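(R)-specific secondary-alkylsulfatase (Pseudomonas sp., PDB 4AXH) hydrolyses secondary alkyl sulfates enantioselectively with the help of two zinc ions, inverting (R)-configured esters to (S)-alcohols. Local coordinates at residues 201-206 with 263-268; 187-192 with 258-263; 281-286 with 297-302. One frame throughout, in Å; residues are numbered along the deposited sequence.

Contact 1. Residues 201-206 with 263-268; sequences KVKVFA and APNVLI
K203 meets residues 263-268 with the carbon part of its bent side chain, K203 CD lying 4.3 Å from CG1 of V266, a loose touch at the margin of the pairing. At V204 the backbone takes over. V204 O accepts two bonds, one from N265 N at 2.8 Å and one from V266 N at 3.0 Å. The first donor sits in the carbonyl plane on a lone pair, whereas the second stands above that plane, so one oxygen grips two successive amides where the loop 263-265 turns into strand 266-268. Beside this fork, CG1 of V204 packs against CB of P264. Strands 203-207 and 266-268 run parallel, with F205 bridged to V266 and A206 to L267. They are the last two strands of the larger sheet of the metallo-beta-lactamase fold, and 266-268 is its outermost strand within the chain. F205 and V266 send their side chains to the same face, side by side. With CG anti to the carbonyl carbon (chi1 -50°), the F205 phenyl stands alongside V266, F205 CE2 lying 3.5 Å from V266 CG1. CD1 of I268 approaches CD2 of F205 at 4.1 Å. A206 points to the other face, where its CB rests 3.6 Å from CG of P264 and Y177 touches both residues. Its backbone continues the parallel ladder: A206 N donates to V266 O over 3.2 Å, and I268 N gives A206 O a nearly straight bond of 2.9 Å (171° at the hydrogen).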
loop_
_atom_site.group_PDB
_atom_site.type_symbol
_atom_site.label_atom_id
_atom_site.label_comp_id
_atom_site.label_asym_id
_atom_site.label_seq_id
_atom_site.Cartn_x
_atom_site.Cartn_y
_atom_site.Cartn_z
ATOM N N LYS A 201 30.168 26.079 -8.751
ATOM C CA LYS A 201 30.513 27.150 -7.795
ATOM C C LYS A 201 29.800 26.891 -6.454
ATOM O O LYS A 201 30.350 27.183 -5.383
ATOM C CB LYS A 201 30.154 28.560 -8.336
ATOM C CG LYS A 201 30.557 28.827 -9.798
ATOM C CD LYS A 201 32.079 28.970 -10.019
ATOM C CE LYS A 201 32.508 28.698 -11.450
ATOM N NZ LYS A 201 32.690 27.245 -11.727
ATOM N N VAL A 202 28.566 26.321 -6.539
ATOM C CA VAL A 202 27.698 25.941 -5.431
ATOM C C VAL A 202 27.510 24.418 -5.482
ATOM O O VAL A 202 27.105 23.877 -6.517
ATOM C CB VAL A 202 26.357 26.707 -5.465
ATOM C CG1 VAL A 202 25.455 26.316 -4.297
ATOM C CG2 VAL A 202 26.592 28.217 -5.486
ATOM N N LYS A 203 27.844 23.730 -4.372
ATOM C CA LYS A 203 27.722 22.277 -4.279
ATOM C C LYS A 203 26.356 21.940 -3.691
ATOM O O LYS A 203 26.050 22.344 -2.578
ATOM C CB LYS A 203 28.893 21.663 -3.465
ATOM C CG LYS A 203 30.289 21.783 -4.111
ATOM C CD LYS A 203 30.545 20.680 -5.156
ATOM C CE LYS A 203 31.215 21.157 -6.441
ATOM N NZ LYS A 203 31.171 20.126 -7.535
ATOM N N VAL A 204 25.513 21.266 -4.464
ATOM C CA VAL A 204 24.160 20.909 -4.053
ATOM C C VAL A 204 24.011 19.375 -3.871
ATOM O O VAL A 204 23.946 18.626 -4.848
ATOM C CB VAL A 204 23.085 21.561 -4.965
ATOM C CG1 VAL A 204 21.688 21.097 -4.596
ATOM C CG2 VAL A 204 23.151 23.066 -4.866
ATOM N N PHE A 205 23.970 18.924 -2.608
ATOM C CA PHE A 205 23.879 17.503 -2.232
ATOM C C PHE A 205 22.446 17.053 -2.066
ATOM O O PHE A 205 21.609 17.826 -1.597
ATOM C CB PHE A 205 24.652 17.224 -0.938
ATOM C CG PHE A 205 26.067 17.751 -0.907
ATOM C CD1 PHE A 205 26.330 19.055 -0.519
ATOM C CD2 PHE A 205 27.135 16.932 -1.240
ATOM C CE1 PHE A 205 27.638 19.545 -0.490
ATOM C CE2 PHE A 205 28.441 17.419 -1.217
ATOM C CZ PHE A 205 28.686 18.720 -0.833
ATOM N N ALA A 206 22.169 15.780 -2.434
ATOM C CA ALA A 206 20.850 15.160 -2.355
ATOM C C ALA A 206 20.941 13.641 -2.303
ATOM O O ALA A 206 21.841 13.082 -2.913
ATOM C CB ALA A 206 19.968 15.595 -3.533
ATOM N N ALA A 263 18.101 21.389 -9.774
ATOM C CA ALA A 263 18.773 20.101 -9.851
ATOM C C ALA A 263 20.033 20.006 -8.997
ATOM O O ALA A 263 20.844 20.938 -8.998
ATOM C CB ALA A 263 19.098 19.776 -11.289
ATOM N N PRO A 264 20.208 18.897 -8.238
ATOM C CA PRO A 264 21.433 18.733 -7.441
ATOM C C PRO A 264 22.702 18.508 -8.282
ATOM O O PRO A 264 22.660 18.111 -9.445
ATOM C CB PRO A 264 21.131 17.514 -6.571
ATOM C CG PRO A 264 19.671 17.240 -6.758
ATOM C CD PRO A 264 19.334 17.716 -8.101
ATOM N N ASN A 265 23.831 18.795 -7.656
ATOM C CA ASN A 265 25.193 18.719 -8.158
ATOM C C ASN A 265 25.723 17.311 -7.842
ATOM O O ASN A 265 26.022 16.542 -8.749
ATOM C CB ASN A 265 26.005 19.725 -7.349
ATOM C CG ASN A 265 27.003 20.504 -8.097
ATOM O OD1 ASN A 265 26.778 21.669 -8.394
ATOM N ND2 ASN A 265 28.180 19.920 -8.306
ATOM N N VAL A 266 25.837 16.986 -6.537
ATOM C CA VAL A 266 26.375 15.734 -6.006
ATOM C C VAL A 266 25.342 14.851 -5.291
ATOM O O VAL A 266 24.716 15.272 -4.306
ATOM C CB VAL A 266 27.736 15.934 -5.255
ATOM C CG1 VAL A 266 27.924 17.358 -4.728
ATOM C CG2 VAL A 266 27.986 14.888 -4.173
ATOM N N LEU A 267 25.190 13.618 -5.792
ATOM C CA LEU A 267 24.264 12.601 -5.291
ATOM C C LEU A 267 24.893 11.618 -4.313
ATOM O O LEU A 267 25.925 11.032 -4.622
ATOM C CB LEU A 267 23.679 11.825 -6.477
ATOM C CG LEU A 267 22.373 12.375 -7.046
ATOM C CD1 LEU A 267 22.278 12.128 -8.512
ATOM C CD2 LEU A 267 21.175 11.757 -6.341
ATOM N N ILE A 268 24.248 11.413 -3.150
ATOM C CA ILE A 268 24.686 10.478 -2.119
ATOM C C ILE A 268 24.140 9.099 -2.489
ATOM O O ILE A 268 22.913 8.891 -2.538
ATOM C CB ILE A 268 24.289 10.954 -0.695
ATOM C CG1 ILE A 268 24.526 12.479 -0.479
ATOM C CG2 ILE A 268 24.932 10.094 0.409
ATOM C CD1 ILE A 268 25.942 13.052 -0.818
#

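Contact 2. Residues 187-192 with 258-263; sequences GARGII and TNTLVA
T260 meets the start of the short helical turn 188-191 with its hydroxyl: T260 OG1 accepts a bond from the backbone N of R189 at 3.0 Å (162° at the hydrogen). The same oxygen is bonded to the carbonyl of G186, just before the turn, so two partners fix the rotation of the hydroxyl. Chi1 of 80° sets OG1 between the backbone N and the carbonyl carbon, which turns T260 CG2 toward R189, 3.5 Å from R189 CB. Farther out the arginine bends back, and CB of T260 lies over one face of the guanidinium, toward its rim. The turn begins shortly after helix 182-185, which carries the zinc ligands D183 and H184, so that in this metallo-beta-lactamase domain the irregular loop leading into strand 266-268 is tied down close behind a metal-binding element. L261 contributes its carbonyl oxygen, which takes a weak bond from R189 NH2 at 2.9 Å, while its side chain turns away toward helix 210-219. V262 then sets both methyls against 187-192: V262 CG1 lies 3.6 Å from A188 CB, and V262 CG2 meets CD1 of I192 at 3.4 Å. V197 of helix 194-199 touches both V262 and I192.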
loop_
_atom_site.group_PDB
_atom_site.type_symbol
_atom_site.label_atom_id
_atom_site.label_comp_id
_atom_site.label_asym_id
_atom_site.label_seq_id
_atom_site.Cartn_x
_atom_site.Cartn_y
_atom_site.Cartn_z
ATOM N N GLY A 187 12.260 26.363 -2.250
ATOM C CA GLY A 187 12.749 27.735 -2.274
ATOM C C GLY A 187 14.166 27.932 -2.748
ATOM O O GLY A 187 14.679 29.054 -2.669
ATOM N N ALA A 188 14.792 26.869 -3.290
ATOM C CA ALA A 188 16.150 26.921 -3.830
ATOM C C ALA A 188 16.402 28.104 -4.815
ATOM O O ALA A 188 17.278 28.925 -4.510
ATOM C CB ALA A 188 16.508 25.593 -4.461
ATOM N N ARG A 189 15.584 28.269 -5.895
ATOM C CA ARG A 189 15.728 29.368 -6.885
ATOM C C ARG A 189 15.542 30.786 -6.357
ATOM O O ARG A 189 15.870 31.746 -7.050
ATOM C CB ARG A 189 14.888 29.140 -8.160
ATOM C CG ARG A 189 15.715 29.154 -9.458
ATOM C CD ARG A 189 14.862 28.907 -10.686
ATOM N NE ARG A 189 14.580 27.488 -10.932
ATOM C CZ ARG A 189 13.368 26.905 -10.913
ATOM N NH1 ARG A 189 12.272 27.625 -10.657
ATOM N NH2 ARG A 189 13.243 25.609 -11.181
ATOM N N GLY A 190 15.056 30.918 -5.126
ATOM C CA GLY A 190 14.853 32.227 -4.509
ATOM C C GLY A 190 16.117 32.735 -3.860
ATOM O O GLY A 190 16.256 33.943 -3.619
ATOM N N ILE A 191 17.063 31.827 -3.594
ATOM C CA ILE A 191 18.338 32.187 -2.951
ATOM C C ILE A 191 19.610 31.775 -3.743
ATOM O O ILE A 191 20.680 32.356 -3.518
ATOM C CB ILE A 191 18.380 31.763 -1.459
ATOM C CG1 ILE A 191 18.124 30.229 -1.322
ATOM C CG2 ILE A 191 17.369 32.612 -0.657
ATOM C CD1 ILE A 191 18.333 29.640 -0.039
ATOM N N ILE A 192 19.495 30.783 -4.646
ATOM C CA ILE A 192 20.622 30.350 -5.494
ATOM C C ILE A 192 20.258 30.306 -7.000
ATOM O O ILE A 192 19.078 30.261 -7.356
ATOM C CB ILE A 192 21.352 29.027 -5.022
ATOM C CG1 ILE A 192 20.429 27.812 -5.124
ATOM C CG2 ILE A 192 21.949 29.151 -3.627
ATOM C CD1 ILE A 192 20.743 26.934 -6.113
ATOM N N THR A 258 5.775 30.829 -4.761
ATOM C CA THR A 258 6.427 30.149 -5.870
ATOM C C THR A 258 7.271 28.946 -5.407
ATOM O O THR A 258 8.126 29.102 -4.528
ATOM C CB THR A 258 7.224 31.178 -6.681
ATOM O OG1 THR A 258 8.254 31.691 -5.842
ATOM C CG2 THR A 258 6.374 32.359 -7.136
ATOM N N ASN A 259 7.029 27.754 -6.009
ATOM C CA ASN A 259 7.780 26.531 -5.732
ATOM C C ASN A 259 8.780 26.273 -6.872
ATOM O O ASN A 259 8.442 26.311 -8.067
ATOM C CB ASN A 259 6.855 25.332 -5.524
ATOM C CG ASN A 259 5.736 25.568 -4.541
ATOM O OD1 ASN A 259 4.543 25.443 -4.864
ATOM N ND2 ASN A 259 6.093 25.965 -3.325
ATOM N N THR A 260 10.037 26.043 -6.480
ATOM C CA THR A 260 11.161 25.879 -7.393
ATOM C C THR A 260 11.812 24.513 -7.274
ATOM O O THR A 260 11.620 23.810 -6.283
ATOM C CB THR A 260 12.208 27.021 -7.192
ATOM O OG1 THR A 260 13.021 26.740 -6.052
ATOM C CG2 THR A 260 11.584 28.422 -7.109
ATOM N N LEU A 261 12.600 24.153 -8.291
ATOM C CA LEU A 261 13.340 22.905 -8.332
ATOM C C LEU A 261 14.684 23.155 -8.976
ATOM O O LEU A 261 14.743 23.332 -10.183
ATOM C CB LEU A 261 12.566 21.852 -9.125
ATOM C CG LEU A 261 12.660 20.428 -8.626
ATOM C CD1 LEU A 261 11.471 19.601 -9.129
ATOM C CD2 LEU A 261 13.960 19.799 -9.011
ATOM N N VAL A 262 15.755 23.231 -8.191
ATOM C CA VAL A 262 17.082 23.354 -8.772
ATOM C C VAL A 262 17.836 22.036 -8.633
ATOM O O VAL A 262 18.078 21.565 -7.521
ATOM C CB VAL A 262 17.908 24.668 -8.605
ATOM C CG1 VAL A 262 17.086 25.831 -8.056
ATOM C CG2 VAL A 262 19.218 24.460 -7.864
ATOM N N ALA A 263 18.101 21.389 -9.774
ATOM C CA ALA A 263 18.773 20.101 -9.851
ATOM C C ALA A 263 20.033 20.006 -8.997
ATOM O O ALA A 263 20.844 20.938 -8.998
ATOM C CB ALA A 263 19.098 19.776 -11.289
#

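Contact 3. Residues 281-286 with 297-302; sequences ELEFQL and NIYLPQ
Q285 has CG anti to the backbone N (chi1 171°) and an extended chain beyond it, which carries its amide out alongside that of N297, whose CG is instead anti to its own carbonyl carbon. N297 ND2 therefore reaches Q285 OE1 at 2.9 Å in a nearly straight bond (168° at the hydrogen). OE1 lies in the plane of the asparagine amide, but the donor stands above the glutamine carbonyl plane, the two amides being turned 62° apart. N297 OD1 is held separately by N311 ND2. On the other face, F284 and I298 lie side by side, CG1 of I298 at the edge of the ring, 3.6 Å from F284 CD1. L282 CD2 meets L300 CD2 on this side at 3.6 Å. Toward the strand ends, the Q302 amide closes on E281 twice: E281 N donates to Q302 OE1 from above its carbonyl plane, and Q302 NE2 donates to E281 OE2 on its anti side, each over 3.2 Å, while E281 OE1 forms a salt bridge with R274. The backbones are joined by paired bonds at E283–Y299, including Y299 N to E283 O at 2.7 Å, and at Q285–N297, with F284–I298 a non-hydrogen-bonded pair between them. This is an antiparallel beta hairpin, built into the second sheet of the metallo-beta-lactamase sandwich.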
loop_
_atom_site.group_PDB
_atom_site.type_symbol
_atom_site.label_atom_id
_atom_site.label_comp_id
_atom_site.label_asym_id
_atom_site.label_seq_id
_atom_site.Cartn_x
_atom_site.Cartn_y
_atom_site.Cartn_z
ATOM N N GLU A 281 32.571 19.453 7.839
ATOM C CA GLU A 281 32.496 18.008 7.698
ATOM C C GLU A 281 31.025 17.614 7.756
ATOM O O GLU A 281 30.285 18.042 8.652
ATOM C CB GLU A 281 33.272 17.309 8.826
ATOM C CG GLU A 281 34.727 17.015 8.540
ATOM C CD GLU A 281 35.477 16.571 9.781
ATOM O OE1 GLU A 281 35.274 15.415 10.222
ATOM O OE2 GLU A 281 36.239 17.395 10.338
ATOM N N LEU A 282 30.609 16.791 6.782
ATOM C CA LEU A 282 29.250 16.284 6.639
ATOM C C LEU A 282 29.316 14.798 6.421
ATOM O O LEU A 282 30.004 14.349 5.509
ATOM C CB LEU A 282 28.526 16.917 5.425
ATOM C CG LEU A 282 28.675 18.419 5.185
ATOM C CD1 LEU A 282 28.406 18.766 3.750
ATOM C CD2 LEU A 282 27.766 19.201 6.085
ATOM N N GLU A 283 28.607 14.038 7.264
ATOM C CA GLU A 283 28.410 12.601 7.131
ATOM C C GLU A 283 26.906 12.474 6.878
ATOM O O GLU A 283 26.084 12.987 7.656
ATOM C CB GLU A 283 28.826 11.826 8.394
ATOM C CG GLU A 283 28.795 10.309 8.214
ATOM C CD GLU A 283 29.434 9.432 9.285
ATOM O OE1 GLU A 283 30.125 9.976 10.176
ATOM O OE2 GLU A 283 29.259 8.193 9.222
ATOM N N PHE A 284 26.568 11.877 5.751
ATOM C CA PHE A 284 25.212 11.618 5.305
ATOM C C PHE A 284 24.889 10.145 5.501
ATOM O O PHE A 284 25.716 9.284 5.190
ATOM C CB PHE A 284 25.093 11.963 3.807
ATOM C CG PHE A 284 25.509 13.376 3.394
ATOM C CD1 PHE A 284 24.692 14.471 3.667
ATOM C CD2 PHE A 284 26.678 13.593 2.674
ATOM C CE1 PHE A 284 25.054 15.755 3.276
ATOM C CE2 PHE A 284 27.039 14.882 2.264
ATOM C CZ PHE A 284 26.233 15.961 2.586
ATOM N N GLN A 285 23.684 9.849 6.009
ATOM C CA GLN A 285 23.183 8.484 6.203
ATOM C C GLN A 285 21.917 8.302 5.373
ATOM O O GLN A 285 20.905 8.916 5.698
ATOM C CB GLN A 285 22.878 8.207 7.685
ATOM C CG GLN A 285 22.146 6.863 7.921
ATOM C CD GLN A 285 21.403 6.736 9.234
ATOM O OE1 GLN A 285 21.190 7.717 9.976
ATOM N NE2 GLN A 285 20.963 5.505 9.517
ATOM N N LEU A 286 21.962 7.467 4.323
ATOM C CA LEU A 286 20.791 7.237 3.494
ATOM C C LEU A 286 19.667 6.555 4.277
ATOM O O LEU A 286 19.877 5.476 4.821
ATOM C CB LEU A 286 21.157 6.369 2.271
ATOM C CG LEU A 286 21.838 7.027 1.056
ATOM C CD1 LEU A 286 22.113 5.976 -0.021
ATOM C CD2 LEU A 286 20.967 8.074 0.432
ATOM N N ASN A 297 19.820 11.432 6.615
ATOM C CA ASN A 297 20.142 12.191 7.831
ATOM C C ASN A 297 21.534 12.807 7.615
ATOM O O ASN A 297 22.301 12.353 6.771
ATOM C CB ASN A 297 20.149 11.290 9.077
ATOM C CG ASN A 297 18.826 10.672 9.428
ATOM O OD1 ASN A 297 17.769 11.304 9.334
ATOM N ND2 ASN A 297 18.864 9.437 9.897
ATOM N N ILE A 298 21.834 13.863 8.328
ATOM C CA ILE A 298 23.105 14.550 8.185
ATOM C C ILE A 298 23.740 14.724 9.553
ATOM O O ILE A 298 23.175 15.395 10.416
ATOM C CB ILE A 298 22.960 15.889 7.410
ATOM C CG1 ILE A 298 22.243 15.689 6.062
ATOM C CG2 ILE A 298 24.334 16.588 7.215
ATOM C CD1 ILE A 298 20.865 16.120 6.045
ATOM N N TYR A 299 24.886 14.082 9.769
ATOM C CA TYR A 299 25.607 14.221 11.028
ATOM C C TYR A 299 26.746 15.229 10.807
ATOM O O TYR A 299 27.291 15.336 9.708
ATOM C CB TYR A 299 26.090 12.843 11.568
ATOM C CG TYR A 299 26.976 12.906 12.797
ATOM C CD1 TYR A 299 26.451 13.218 14.047
ATOM C CD2 TYR A 299 28.330 12.579 12.722
ATOM C CE1 TYR A 299 27.262 13.256 15.183
ATOM C CE2 TYR A 299 29.145 12.586 13.856
ATOM C CZ TYR A 299 28.611 12.936 15.082
ATOM O OH TYR A 299 29.444 13.004 16.170
ATOM N N LEU A 300 27.015 16.025 11.824
ATOM C CA LEU A 300 28.056 17.030 11.798
ATOM C C LEU A 300 29.115 16.630 12.807
ATOM O O LEU A 300 29.012 16.983 13.994
ATOM C CB LEU A 300 27.500 18.442 12.060
ATOM C CG LEU A 300 26.475 18.905 11.047
ATOM C CD1 LEU A 300 25.891 20.241 11.438
ATOM C CD2 LEU A 300 27.066 18.948 9.649
ATOM N N PRO A 301 30.122 15.831 12.351
ATOM C CA PRO A 301 31.164 15.365 13.289
ATOM C C PRO A 301 31.889 16.466 14.056
ATOM O O PRO A 301 32.124 16.291 15.249
ATOM C CB PRO A 301 32.072 14.462 12.442
ATOM C CG PRO A 301 31.699 14.717 11.041
ATOM C CD PRO A 301 30.335 15.290 10.993
ATOM N N GLN A 302 32.121 17.623 13.421
ATOM C CA GLN A 302 32.794 18.773 14.034
ATOM C C GLN A 302 31.984 19.405 15.142
ATOM O O GLN A 302 32.561 19.932 16.099
ATOM C CB GLN A 302 33.101 19.859 12.994
ATOM C CG GLN A 302 34.090 19.464 11.905
ATOM C CD GLN A 302 33.950 20.352 10.687
ATOM O OE1 GLN A 302 32.998 21.134 10.522
ATOM N NE2 GLN A 302 34.894 20.237 9.789
#

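Contacts 1 and 3 belong to the two different sheets of the sandwich, and their side chains pack together between the sheets. F205 CG lies 3.9 Å from F284 CZ, the rings inclined at about 35°, and I268 CD1 reaches F284 CD2 at 3.6 Å; the centres of these contacts are about 15 Å apart. Contact 2 joins contact 1 through the chain itself, since A263 belongs to both, with centres about 13 Å apart. It does not touch contact 3, the nearest atoms being about 14 Å apart. All three flank the zinc site without supplying ligands: the side chains of A206 and I298 each come within about 8 Å of that of H179, G187 of contact 2 lies about 9 Å from the side chain of the zinc ligand H184, and the side chain of N297 is about 11 Å from a zinc ion.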